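Local coordinates for protein LbaCas13a H328A (C2c2) (Lachnospiraceae bacterium NK4A179, PDB 5WLH) that binds pre-crRNA and, as an A-cleaving Cas13a enzyme, acts as a CRISPR nuclease directed against RNA, at residues 933-938 and 944-949; 927-932 and 959-964; 24-27 and 32-35. One frame throughout, in Å; residues are numbered along the deposited sequence.

How the contacts relate
Residues 24-27 and 32-35 of contact 3 belong to a beta hairpin (strands 22-28 and 33-39) near the N-terminus and come first along the chain; contacts 1 and 2 follow some 900 residues later. Those two share helix 915-941: residues 927-932 and 933-938 are consecutive in it, and both segments of contact 1 fall, along the chain, between the two of contact 2. Centres of contacts 1 and 2 are about 15 Å apart, as are those of contacts 1 and 3, which touch where Thr944 packs on Val27; the centres of contacts 2 and 3 are about 28 Å apart, with no touch between them. Helix and hairpin thus meet neighbouring nucleotides, A25, G23 and A26 of chain B.

Contact 1. Residues 933-938 and 944-949; sequences WDIYRR and TEINHS. With nucleotides of chain B.
The rings of Tyr936 and His948 lie nearly parallel, their planes 18° apart and their centroids 4.5 Å apart, but they are slid so far that little of one covers the other. The closest atoms are Tyr936 CE1 and His948 ND1, 3.1 Å apart. At the in-plane edge of the tyrosine ring sits a methyl group, Ile946 CG2, 3.5 Å from Tyr936 CE1. The motif is a helix end with the following chain folded back along it: residues 933-938 belong to helix 915-941, and the chain then returns as an irregular loop, 944-949, in which His948 is the centre of an inverse gamma turn. Tyr936 bridges the two because its CG stands anti to the carbonyl carbon (chi1 -80°), sending the ring out to the loop, where the phenol oxygen hydrogen-bonds to Ile950 O. A tyrosine suits this place, with an apolar rim for isoleucine and a polar end for a carbonyl. Beta-branched Ile946 also reaches back to the helix, its CD1 lying 4.2 Å from Ile935 CG2; Leu491 of helix 486-517 touches both Tyr936 and Ile946.

Another side of the helix carries a salt-bridge network. Asp934 holds two arginines, one on each carboxylate oxygen. Arg937 grips OD1 side-on with NE and NH2, both from the same face of the carboxylate, while Arg938 CG lies over one face of the Arg937 guanidinium. Arg937 and Arg938 have further acidic partners in Asp40 and Glu490. The network borders the RNA: N7 of A25 of chain B has Asp934 OD2 at 3.4 Å and Arg938 NH2 at 3.6 Å. Arg938 NE meets Asp934 OD2 at 2.7 Å in its own guanidinium plane, but from above the carboxylate plane, 53° out of it.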
loop_
_atom_site.group_PDB
_atom_site.type_symbol
_atom_site.label_atom_id
_atom_site.label_comp_id
_atom_site.label_asym_id
_atom_site.label_seq_id
_atom_site.Cartn_x
_atom_site.Cartn_y
_atom_site.Cartn_z
ATOM N N TRP A 933 -18.664 2.957 -3.080
ATOM C CA TRP A 933 -19.734 2.638 -4.024
ATOM C C TRP A 933 -19.714 1.158 -4.384
ATOM O O TRP A 933 -20.763 0.500 -4.428
ATOM C CB TRP A 933 -19.578 3.513 -5.272
ATOM C CG TRP A 933 -20.419 3.127 -6.484
ATOM C CD1 TRP A 933 -21.680 3.589 -6.798
ATOM C CD2 TRP A 933 -20.040 2.248 -7.545
ATOM N NE1 TRP A 933 -22.103 3.035 -7.988
ATOM C CE2 TRP A 933 -21.124 2.198 -8.459
ATOM C CE3 TRP A 933 -18.901 1.484 -7.810
ATOM C CZ2 TRP A 933 -21.085 1.428 -9.618
ATOM C CZ3 TRP A 933 -18.869 0.710 -8.954
ATOM C CH2 TRP A 933 -19.959 0.690 -9.850
ATOM N N ASP A 934 -18.523 0.613 -4.624
ATOM C CA ASP A 934 -18.420 -0.769 -5.070
ATOM C C ASP A 934 -18.843 -1.740 -3.973
ATOM O O ASP A 934 -19.460 -2.777 -4.250
ATOM C CB ASP A 934 -16.988 -1.049 -5.526
ATOM C CG ASP A 934 -16.859 -2.383 -6.221
ATOM O OD1 ASP A 934 -17.433 -2.528 -7.323
ATOM O OD2 ASP A 934 -16.192 -3.284 -5.672
ATOM N N ILE A 935 -18.521 -1.419 -2.721
ATOM C CA ILE A 935 -18.934 -2.265 -1.604
ATOM C C ILE A 935 -20.449 -2.296 -1.492
ATOM O O ILE A 935 -21.057 -3.360 -1.328
ATOM C CB ILE A 935 -18.316 -1.777 -0.290
ATOM C CG1 ILE A 935 -16.780 -1.850 -0.344
ATOM C CG2 ILE A 935 -18.860 -2.638 0.870
ATOM C CD1 ILE A 935 -16.115 -0.906 0.657
ATOM N N TYR A 936 -21.073 -1.118 -1.517
ATOM C CA TYR A 936 -22.522 -1.082 -1.408
ATOM C C TYR A 936 -23.160 -1.784 -2.596
ATOM O O TYR A 936 -24.184 -2.460 -2.454
ATOM C CB TYR A 936 -22.988 0.361 -1.301
ATOM C CG TYR A 936 -22.825 0.901 0.106
ATOM C CD1 TYR A 936 -23.458 0.290 1.184
ATOM C CD2 TYR A 936 -22.019 1.996 0.360
ATOM C CE1 TYR A 936 -23.301 0.772 2.471
ATOM C CE2 TYR A 936 -21.862 2.490 1.650
ATOM C CZ TYR A 936 -22.499 1.874 2.692
ATOM O OH TYR A 936 -22.348 2.359 3.968
ATOM N N ARG A 937 -22.564 -1.625 -3.778
ATOM C CA ARG A 937 -23.058 -2.311 -4.966
ATOM C C ARG A 937 -23.069 -3.820 -4.754
ATOM O O ARG A 937 -24.060 -4.498 -5.052
ATOM C CB ARG A 937 -22.179 -1.948 -6.162
ATOM C CG ARG A 937 -22.569 -2.603 -7.468
ATOM C CD ARG A 937 -21.522 -2.265 -8.546
ATOM N NE ARG A 937 -20.230 -2.909 -8.314
ATOM C CZ ARG A 937 -19.971 -4.197 -8.521
ATOM N NH1 ARG A 937 -20.921 -5.014 -8.969
ATOM N NH2 ARG A 937 -18.760 -4.680 -8.265
ATOM N N ARG A 938 -21.961 -4.364 -4.242
ATOM C CA ARG A 938 -21.855 -5.803 -4.059
ATOM C C ARG A 938 -22.681 -6.281 -2.872
ATOM O O ARG A 938 -23.304 -7.345 -2.942
ATOM C CB ARG A 938 -20.379 -6.204 -3.923
ATOM C CG ARG A 938 -19.615 -6.096 -5.257
ATOM C CD ARG A 938 -18.154 -6.548 -5.127
ATOM N NE ARG A 938 -17.322 -5.495 -4.532
ATOM C CZ ARG A 938 -16.903 -5.503 -3.270
ATOM N NH1 ARG A 938 -17.241 -6.497 -2.467
ATOM N NH2 ARG A 938 -16.148 -4.510 -2.805
ATOM N N THR A 944 -27.208 -8.346 1.068
ATOM C CA THR A 944 -26.606 -8.282 2.387
ATOM C C THR A 944 -26.992 -6.958 3.025
ATOM O O THR A 944 -26.676 -5.896 2.476
ATOM C CB THR A 944 -25.084 -8.421 2.297
ATOM O OG1 THR A 944 -24.764 -9.633 1.602
ATOM C CG2 THR A 944 -24.462 -8.475 3.690
ATOM N N GLU A 945 -27.718 -7.027 4.143
ATOM C CA GLU A 945 -27.998 -5.843 4.942
ATOM C C GLU A 945 -26.700 -5.168 5.315
ATOM O O GLU A 945 -25.755 -5.826 5.755
ATOM C CB GLU A 945 -28.732 -6.196 6.240
ATOM C CG GLU A 945 -30.075 -6.883 6.085
ATOM C CD GLU A 945 -29.978 -8.384 6.325
ATOM O OE1 GLU A 945 -30.676 -8.876 7.245
ATOM O OE2 GLU A 945 -29.192 -9.072 5.633
ATOM N N ILE A 946 -26.672 -3.851 5.202
ATOM C CA ILE A 946 -25.449 -3.123 5.478
ATOM C C ILE A 946 -25.801 -1.788 6.118
ATOM O O ILE A 946 -26.595 -1.011 5.573
ATOM C CB ILE A 946 -24.595 -2.950 4.206
ATOM C CG1 ILE A 946 -23.170 -2.557 4.561
ATOM C CG2 ILE A 946 -25.236 -2.011 3.186
ATOM C CD1 ILE A 946 -22.197 -2.907 3.475
ATOM N N ASN A 947 -25.263 -1.553 7.305
ATOM C CA ASN A 947 -25.437 -0.269 7.956
ATOM C C ASN A 947 -24.637 0.776 7.194
ATOM O O ASN A 947 -23.440 0.597 6.942
ATOM C CB ASN A 947 -24.991 -0.353 9.414
ATOM C CG ASN A 947 -25.070 0.986 10.126
ATOM O OD1 ASN A 947 -24.047 1.550 10.522
ATOM N ND2 ASN A 947 -26.285 1.500 10.294
ATOM N N HIS A 948 -25.308 1.855 6.803
ATOM C CA HIS A 948 -24.676 2.932 6.047
ATOM C C HIS A 948 -24.000 3.955 6.954
ATOM O O HIS A 948 -24.131 5.166 6.750
ATOM C CB HIS A 948 -25.709 3.588 5.139
ATOM C CG HIS A 948 -26.302 2.650 4.131
ATOM N ND1 HIS A 948 -25.788 2.495 2.860
ATOM C CD2 HIS A 948 -27.365 1.813 4.208
ATOM C CE1 HIS A 948 -26.509 1.605 2.199
ATOM N NE2 HIS A 948 -27.472 1.176 2.995
ATOM N N SER A 949 -23.261 3.481 7.964
ATOM C CA SER A 949 -22.456 4.377 8.792
ATOM C C SER A 949 -21.449 5.146 7.953
ATOM O O SER A 949 -21.079 6.276 8.295
ATOM C CB SER A 949 -21.725 3.583 9.877
ATOM O OG SER A 949 -20.598 2.893 9.346
ATOM P P A B 25 -10.681 -9.810 -2.716
ATOM O OP1 A B 25 -12.148 -9.915 -2.968
ATOM O OP2 A B 25 -9.736 -10.617 -3.521
ATOM O "O5'" A B 25 -10.296 -8.280 -2.871
ATOM C "C5'" A B 25 -9.007 -7.797 -2.518
ATOM C "C4'" A B 25 -9.110 -6.505 -1.753
ATOM O "O4'" A B 25 -9.495 -5.426 -2.650
ATOM C "C3'" A B 25 -10.136 -6.502 -0.616
ATOM O "O3'" A B 25 -9.610 -5.744 0.466
ATOM C "C2'" A B 25 -11.300 -5.717 -1.201
ATOM O "O2'" A B 25 -12.117 -5.085 -0.236
ATOM C "C1'" A B 25 -10.558 -4.703 -2.059
ATOM N N9 A B 25 -11.392 -4.079 -3.078
ATOM C C8 A B 25 -12.463 -4.633 -3.737
ATOM N N7 A B 25 -13.057 -3.795 -4.554
ATOM C C5 A B 25 -12.328 -2.624 -4.406
ATOM C C6 A B 25 -12.452 -1.364 -5.002
ATOM N N6 A B 25 -13.401 -1.087 -5.899
ATOM N N1 A B 25 -11.584 -0.400 -4.633
ATOM C C2 A B 25 -10.636 -0.682 -3.732
ATOM N N3 A B 25 -10.427 -1.839 -3.102
ATOM C C4 A B 25 -11.312 -2.773 -3.492
#

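Contact 2. Residues 927-932 and 959-964; sequences SYKQYV and DITDVD. With nucleotides of chain B.
Apolar packing joins Ile960 to Tyr928 and Lys929. The isoleucine's CD1 comes to the edge of the Tyr928 ring, in its plane, 4.0 Å from CE2, and the two side chains cross at about a right angle. Its other branch, CG2, rests 3.9 Å from Lys929 CD. Beta-branched Ile960 thus serves two neighbours at once, one with each arm, whereas Tyr928 offers a rigid rim, with Val932 CG2 over one of its faces. These reaching side chains suit a wide spacing, since the axes of the two short helical segments pass 11.9 Å apart.

Polar contact is indirect. Lys929 runs fully extended, from CG anti to the backbone N (chi1 -175°) outward, which carries its ammonium past the isoleucine towards Thr961; NZ and OG1 remain 3.8 Å apart. Both find the same partner, Glu670, which forms a salt bridge with Lys929 and a hydrogen bond with Thr961, so that one carboxylate ties the two helices together.

RNA binding occupies another side of helix 927-932. The adenine of A25 of chain B lies over one face of the Tyr931 ring, with its N3 3.3 Å above the ring centre. Tyr931 OH also donates to the ribose O2' of that nucleotide, at 2.6 Å, a bond that a deoxyribose could not accept. Gln930 OE1 receives the adenine N6 amino group at 2.8 Å in an almost straight bond (174°); this grips the exocyclic amine specifically, and a carbonyl at that position could not donate in its place.

The packing makes a near-antiparallel helix pair, the short segments 927-932 and 960-964 running at 159°, while another side of helix 915-941 meets the bound pre-crRNA as part of the RNA-binding site of this Cas13a.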
loop_
_atom_site.group_PDB
_atom_site.type_symbol
_atom_site.label_atom_id
_atom_site.label_comp_id
_atom_site.label_asym_id
_atom_site.label_seq_id
_atom_site.Cartn_x
_atom_site.Cartn_y
_atom_site.Cartn_z
ATOM N N SER A 927 -10.518 7.306 -5.108
ATOM C CA SER A 927 -10.434 5.876 -4.840
ATOM C C SER A 927 -11.334 5.502 -3.674
ATOM O O SER A 927 -12.004 4.462 -3.701
ATOM C CB SER A 927 -8.978 5.480 -4.561
ATOM O OG SER A 927 -8.195 5.600 -5.741
ATOM N N TYR A 928 -11.369 6.351 -2.644
ATOM C CA TYR A 928 -12.292 6.135 -1.535
ATOM C C TYR A 928 -13.737 6.081 -2.024
ATOM O O TYR A 928 -14.499 5.170 -1.669
ATOM C CB TYR A 928 -12.112 7.254 -0.504
ATOM C CG TYR A 928 -13.188 7.252 0.552
ATOM C CD1 TYR A 928 -13.102 6.385 1.635
ATOM C CD2 TYR A 928 -14.276 8.101 0.474
ATOM C CE1 TYR A 928 -14.073 6.345 2.580
ATOM C CE2 TYR A 928 -15.270 8.081 1.446
ATOM C CZ TYR A 928 -15.142 7.203 2.506
ATOM O OH TYR A 928 -16.081 7.134 3.499
ATOM N N LYS A 929 -14.143 7.073 -2.820
ATOM C CA LYS A 929 -15.545 7.148 -3.216
ATOM C C LYS A 929 -15.943 5.928 -4.042
ATOM O O LYS A 929 -17.021 5.353 -3.840
ATOM C CB LYS A 929 -15.795 8.431 -3.995
ATOM C CG LYS A 929 -17.273 8.646 -4.354
ATOM C CD LYS A 929 -17.458 9.950 -5.125
ATOM C CE LYS A 929 -18.945 10.212 -5.390
ATOM N NZ LYS A 929 -19.208 11.625 -5.773
ATOM N N GLN A 930 -15.069 5.506 -4.951
ATOM C CA GLN A 930 -15.365 4.358 -5.797
ATOM C C GLN A 930 -15.422 3.079 -4.987
ATOM O O GLN A 930 -16.253 2.211 -5.259
ATOM C CB GLN A 930 -14.316 4.221 -6.897
ATOM C CG GLN A 930 -14.794 3.368 -8.073
ATOM C CD GLN A 930 -14.605 1.889 -7.868
ATOM O OE1 GLN A 930 -13.756 1.462 -7.076
ATOM N NE2 GLN A 930 -15.367 1.077 -8.628
ATOM N N TYR A 931 -14.504 2.924 -4.024
ATOM C CA TYR A 931 -14.491 1.726 -3.188
ATOM C C TYR A 931 -15.786 1.617 -2.390
ATOM O O TYR A 931 -16.446 0.574 -2.382
ATOM C CB TYR A 931 -13.258 1.782 -2.273
ATOM C CG TYR A 931 -12.882 0.545 -1.485
ATOM C CD1 TYR A 931 -13.471 -0.700 -1.715
ATOM C CD2 TYR A 931 -11.903 0.635 -0.502
ATOM C CE1 TYR A 931 -13.098 -1.816 -0.962
ATOM C CE2 TYR A 931 -11.529 -0.453 0.230
ATOM C CZ TYR A 931 -12.125 -1.670 0.013
ATOM O OH TYR A 931 -11.719 -2.730 0.792
ATOM N N VAL A 932 -16.199 2.711 -1.763
ATOM C CA VAL A 932 -17.435 2.675 -0.989
ATOM C C VAL A 932 -18.610 2.339 -1.899
ATOM O O VAL A 932 -19.471 1.526 -1.550
ATOM C CB VAL A 932 -17.632 4.014 -0.254
ATOM C CG1 VAL A 932 -19.031 4.105 0.345
ATOM C CG2 VAL A 932 -16.547 4.199 0.839
ATOM N N ASP A 959 -20.123 16.931 1.879
ATOM C CA ASP A 959 -20.319 16.277 0.593
ATOM C C ASP A 959 -18.970 15.999 -0.053
ATOM O O ASP A 959 -18.136 16.903 -0.160
ATOM C CB ASP A 959 -21.137 17.154 -0.357
ATOM C CG ASP A 959 -22.608 17.209 -0.003
ATOM O OD1 ASP A 959 -23.029 16.543 0.969
ATOM O OD2 ASP A 959 -23.340 17.931 -0.719
ATOM N N ILE A 960 -18.766 14.754 -0.500
ATOM C CA ILE A 960 -17.519 14.421 -1.183
ATOM C C ILE A 960 -17.331 15.285 -2.422
ATOM O O ILE A 960 -16.202 15.666 -2.758
ATOM C CB ILE A 960 -17.478 12.925 -1.527
ATOM C CG1 ILE A 960 -17.294 12.107 -0.248
ATOM C CG2 ILE A 960 -16.327 12.630 -2.535
ATOM C CD1 ILE A 960 -17.645 10.639 -0.404
ATOM N N THR A 961 -18.429 15.612 -3.121
ATOM C CA THR A 961 -18.328 16.479 -4.299
ATOM C C THR A 961 -17.761 17.849 -3.936
ATOM O O THR A 961 -17.018 18.443 -4.719
ATOM C CB THR A 961 -19.696 16.616 -4.981
ATOM O OG1 THR A 961 -20.169 15.316 -5.359
ATOM C CG2 THR A 961 -19.602 17.483 -6.244
ATOM N N ASP A 962 -18.093 18.369 -2.746
ATOM C CA ASP A 962 -17.504 19.631 -2.310
ATOM C C ASP A 962 -16.039 19.461 -1.948
ATOM O O ASP A 962 -15.212 20.317 -2.281
ATOM C CB ASP A 962 -18.256 20.202 -1.112
ATOM C CG ASP A 962 -19.627 20.722 -1.484
ATOM O OD1 ASP A 962 -19.883 20.931 -2.696
ATOM O OD2 ASP A 962 -20.436 20.915 -0.564
ATOM N N VAL A 963 -15.708 18.382 -1.238
ATOM C CA VAL A 963 -14.313 18.126 -0.897
ATOM C C VAL A 963 -13.493 18.027 -2.159
ATOM O O VAL A 963 -12.396 18.588 -2.258
ATOM C CB VAL A 963 -14.180 16.849 -0.058
ATOM C CG1 VAL A 963 -12.700 16.619 0.277
ATOM C CG2 VAL A 963 -14.990 16.997 1.216
ATOM N N ASP A 964 -14.016 17.276 -3.132
ATOM C CA ASP A 964 -13.372 17.122 -4.422
ATOM C C ASP A 964 -13.081 18.472 -5.054
ATOM O O ASP A 964 -11.943 18.754 -5.444
ATOM C CB ASP A 964 -14.246 16.259 -5.325
ATOM C CG ASP A 964 -13.523 15.812 -6.581
ATOM O OD1 ASP A 964 -13.293 16.665 -7.470
ATOM O OD2 ASP A 964 -13.156 14.616 -6.678
ATOM P P A B 25 -10.681 -9.810 -2.716
ATOM O OP1 A B 25 -12.148 -9.915 -2.968
ATOM O OP2 A B 25 -9.736 -10.617 -3.521
ATOM O "O5'" A B 25 -10.296 -8.280 -2.871
ATOM C "C5'" A B 25 -9.007 -7.797 -2.518
ATOM C "C4'" A B 25 -9.110 -6.505 -1.753
ATOM O "O4'" A B 25 -9.495 -5.426 -2.650
ATOM C "C3'" A B 25 -10.136 -6.502 -0.616
ATOM O "O3'" A B 25 -9.610 -5.744 0.466
ATOM C "C2'" A B 25 -11.300 -5.717 -1.201
ATOM O "O2'" A B 25 -12.117 -5.085 -0.236
ATOM C "C1'" A B 25 -10.558 -4.703 -2.059
ATOM N N9 A B 25 -11.392 -4.079 -3.078
ATOM C C8 A B 25 -12.463 -4.633 -3.737
ATOM N N7 A B 25 -13.057 -3.795 -4.554
ATOM C C5 A B 25 -12.328 -2.624 -4.406
ATOM C C6 A B 25 -12.452 -1.364 -5.002
ATOM N N6 A B 25 -13.401 -1.087 -5.899
ATOM N N1 A B 25 -11.584 -0.400 -4.633
ATOM C C2 A B 25 -10.636 -0.682 -3.732
ATOM N N3 A B 25 -10.427 -1.839 -3.102
ATOM C C4 A B 25 -11.312 -2.773 -3.492
#

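Contact 3. Residues 24-27 and 32-35; sequences TAVV and SQEG. With nucleotides of chain B.
Val27 and Glu34 form an antiparallel hydrogen-bonded pair, Val27 N to Glu34 O and Glu34 N to Val27 O both at 2.9 Å, and next to it Val26 and Gly35 make a non-hydrogen-bonded pair with CA atoms 4.4 Å apart. A CA-H...O contact from Gly35 CA to Ala25 O continues the strand pairing.

Val27 and Glu34 share one face of the sheet. The valine turns CG2 between its backbone N and carbonyl carbon, which brings this methyl 3.6 Å from Glu34 O, while the glutamate stretches away to a salt bridge with Arg48. Beta-branched valines suit the extended backbone. On the face of Val26, Gly35 has no side chain to set against it. Gln33 sends its amide to Asn247 and Ser28.

The two strands are the arms of a beta hairpin, 22-28 and 33-39, whose first strand also meets the bound RNA. Val26 CG2 packs 3.8 Å from N1 of A26 of chain B. Thr24 OG1 shares a 2.9 Å hydrogen bond with O2' of G23 of chain B, and accepts a weak one from the A26 N6 amino group; Thr24 O lies 3.0 Å from that same nitrogen. A valine here keeps the branched shape but has no hydroxyl, and would probably leave the G23 2'-hydroxyl without this partner and A26 less firmly fixed. The threonine's methyl, CG2, rests 3.3 Å from G23 O3', packed on the ribose.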
loop_
_atom_site.group_PDB
_atom_site.type_symbol
_atom_site.label_atom_id
_atom_site.label_comp_id
_atom_site.label_asym_id
_atom_site.label_seq_id
_atom_site.Cartn_x
_atom_site.Cartn_y
_atom_site.Cartn_z
ATOM N N THR A 24 -16.214 -14.190 -3.160
ATOM C CA THR A 24 -16.689 -14.695 -1.886
ATOM C C THR A 24 -16.963 -13.524 -0.961
ATOM O O THR A 24 -16.392 -12.441 -1.116
ATOM C CB THR A 24 -15.688 -15.647 -1.223
ATOM O OG1 THR A 24 -14.597 -14.891 -0.680
ATOM C CG2 THR A 24 -15.150 -16.638 -2.234
ATOM N N ALA A 25 -17.873 -13.744 -0.025
ATOM C CA ALA A 25 -18.103 -12.800 1.048
ATOM C C ALA A 25 -18.450 -13.613 2.269
ATOM O O ALA A 25 -18.739 -14.807 2.179
ATOM C CB ALA A 25 -19.222 -11.799 0.711
ATOM N N VAL A 26 -18.432 -12.955 3.419
ATOM C CA VAL A 26 -18.961 -13.528 4.644
ATOM C C VAL A 26 -20.178 -12.706 5.038
ATOM O O VAL A 26 -20.091 -11.481 5.168
ATOM C CB VAL A 26 -17.923 -13.541 5.772
ATOM C CG1 VAL A 26 -18.581 -13.991 7.060
ATOM C CG2 VAL A 26 -16.775 -14.490 5.431
ATOM N N VAL A 27 -21.311 -13.361 5.214
ATOM C CA VAL A 27 -22.505 -12.645 5.651
ATOM C C VAL A 27 -22.875 -13.127 7.041
ATOM O O VAL A 27 -22.578 -14.261 7.433
ATOM C CB VAL A 27 -23.679 -12.803 4.665
ATOM C CG1 VAL A 27 -23.297 -12.233 3.296
ATOM C CG2 VAL A 27 -24.108 -14.252 4.566
ATOM N N SER A 32 -25.150 -15.901 13.326
ATOM C CA SER A 32 -24.512 -17.005 12.635
ATOM C C SER A 32 -24.027 -16.488 11.290
ATOM O O SER A 32 -24.621 -15.576 10.707
ATOM C CB SER A 32 -25.467 -18.175 12.430
ATOM O OG SER A 32 -26.580 -17.763 11.665
ATOM N N GLN A 33 -22.950 -17.070 10.793
ATOM C CA GLN A 33 -22.336 -16.527 9.600
ATOM C C GLN A 33 -22.266 -17.584 8.508
ATOM O O GLN A 33 -22.436 -18.786 8.741
ATOM C CB GLN A 33 -20.954 -15.959 9.928
ATOM C CG GLN A 33 -21.026 -14.686 10.752
ATOM C CD GLN A 33 -20.998 -14.955 12.245
ATOM O OE1 GLN A 33 -20.277 -15.832 12.714
ATOM N NE2 GLN A 33 -21.803 -14.222 12.991
ATOM N N GLU A 34 -22.031 -17.111 7.293
ATOM C CA GLU A 34 -21.901 -18.014 6.166
ATOM C C GLU A 34 -20.953 -17.396 5.156
ATOM O O GLU A 34 -21.073 -16.207 4.835
ATOM C CB GLU A 34 -23.269 -18.282 5.530
ATOM C CG GLU A 34 -23.229 -19.124 4.266
ATOM C CD GLU A 34 -24.609 -19.313 3.672
ATOM O OE1 GLU A 34 -25.589 -18.923 4.344
ATOM O OE2 GLU A 34 -24.717 -19.829 2.535
ATOM N N GLY A 35 -20.009 -18.196 4.666
ATOM C CA GLY A 35 -19.260 -17.801 3.488
ATOM C C GLY A 35 -20.104 -18.070 2.257
ATOM O O GLY A 35 -20.630 -19.173 2.082
ATOM P P G B 23 -9.865 -20.067 -4.483
ATOM O OP1 G B 23 -10.621 -19.622 -5.691
ATOM O OP2 G B 23 -8.391 -20.112 -4.527
ATOM O "O5'" G B 23 -10.234 -19.171 -3.226
ATOM C "C5'" G B 23 -11.594 -18.962 -2.889
ATOM C "C4'" G B 23 -11.708 -18.133 -1.643
ATOM O "O4'" G B 23 -10.979 -18.745 -0.556
ATOM C "C3'" G B 23 -11.118 -16.746 -1.728
ATOM O "O3'" G B 23 -11.956 -15.847 -2.433
ATOM C "C2'" G B 23 -10.925 -16.384 -0.265
ATOM O "O2'" G B 23 -12.176 -16.032 0.320
ATOM C "C1'" G B 23 -10.495 -17.734 0.315
ATOM N N9 G B 23 -9.030 -17.872 0.413
ATOM C C8 G B 23 -8.189 -18.551 -0.440
ATOM N N7 G B 23 -6.933 -18.504 -0.046
ATOM C C5 G B 23 -6.968 -17.776 1.152
ATOM C C6 G B 23 -5.929 -17.399 2.040
ATOM O O6 G B 23 -4.724 -17.669 1.935
ATOM N N1 G B 23 -6.407 -16.661 3.133
ATOM C C2 G B 23 -7.729 -16.312 3.317
ATOM N N2 G B 23 -8.064 -15.598 4.406
ATOM N N3 G B 23 -8.701 -16.666 2.489
ATOM C C4 G B 23 -8.248 -17.374 1.436
ATOM P P A B 26 -8.843 -6.496 1.642
ATOM O OP1 A B 26 -7.864 -5.530 2.198
ATOM O OP2 A B 26 -8.452 -7.837 1.153
ATOM O "O5'" A B 26 -9.979 -6.717 2.727
ATOM C "C5'" A B 26 -10.458 -5.659 3.552
ATOM C "C4'" A B 26 -11.011 -6.231 4.832
ATOM O "O4'" A B 26 -12.223 -6.974 4.524
ATOM C "C3'" A B 26 -10.076 -7.221 5.515
ATOM O "O3'" A B 26 -10.322 -7.204 6.916
ATOM C "C2'" A B 26 -10.536 -8.553 4.930
ATOM O "O2'" A B 26 -10.182 -9.700 5.671
ATOM C "C1'" A B 26 -12.050 -8.343 4.843
ATOM N N9 A B 26 -12.630 -9.120 3.753
ATOM C C8 A B 26 -12.771 -8.721 2.448
ATOM N N7 A B 26 -13.279 -9.666 1.678
ATOM C C5 A B 26 -13.476 -10.723 2.541
ATOM C C6 A B 26 -14.005 -12.008 2.320
ATOM N N6 A B 26 -14.407 -12.402 1.102
ATOM N N1 A B 26 -14.055 -12.847 3.366
ATOM C C2 A B 26 -13.637 -12.422 4.572
ATOM N N3 A B 26 -13.129 -11.233 4.894
ATOM C C4 A B 26 -13.083 -10.418 3.821
#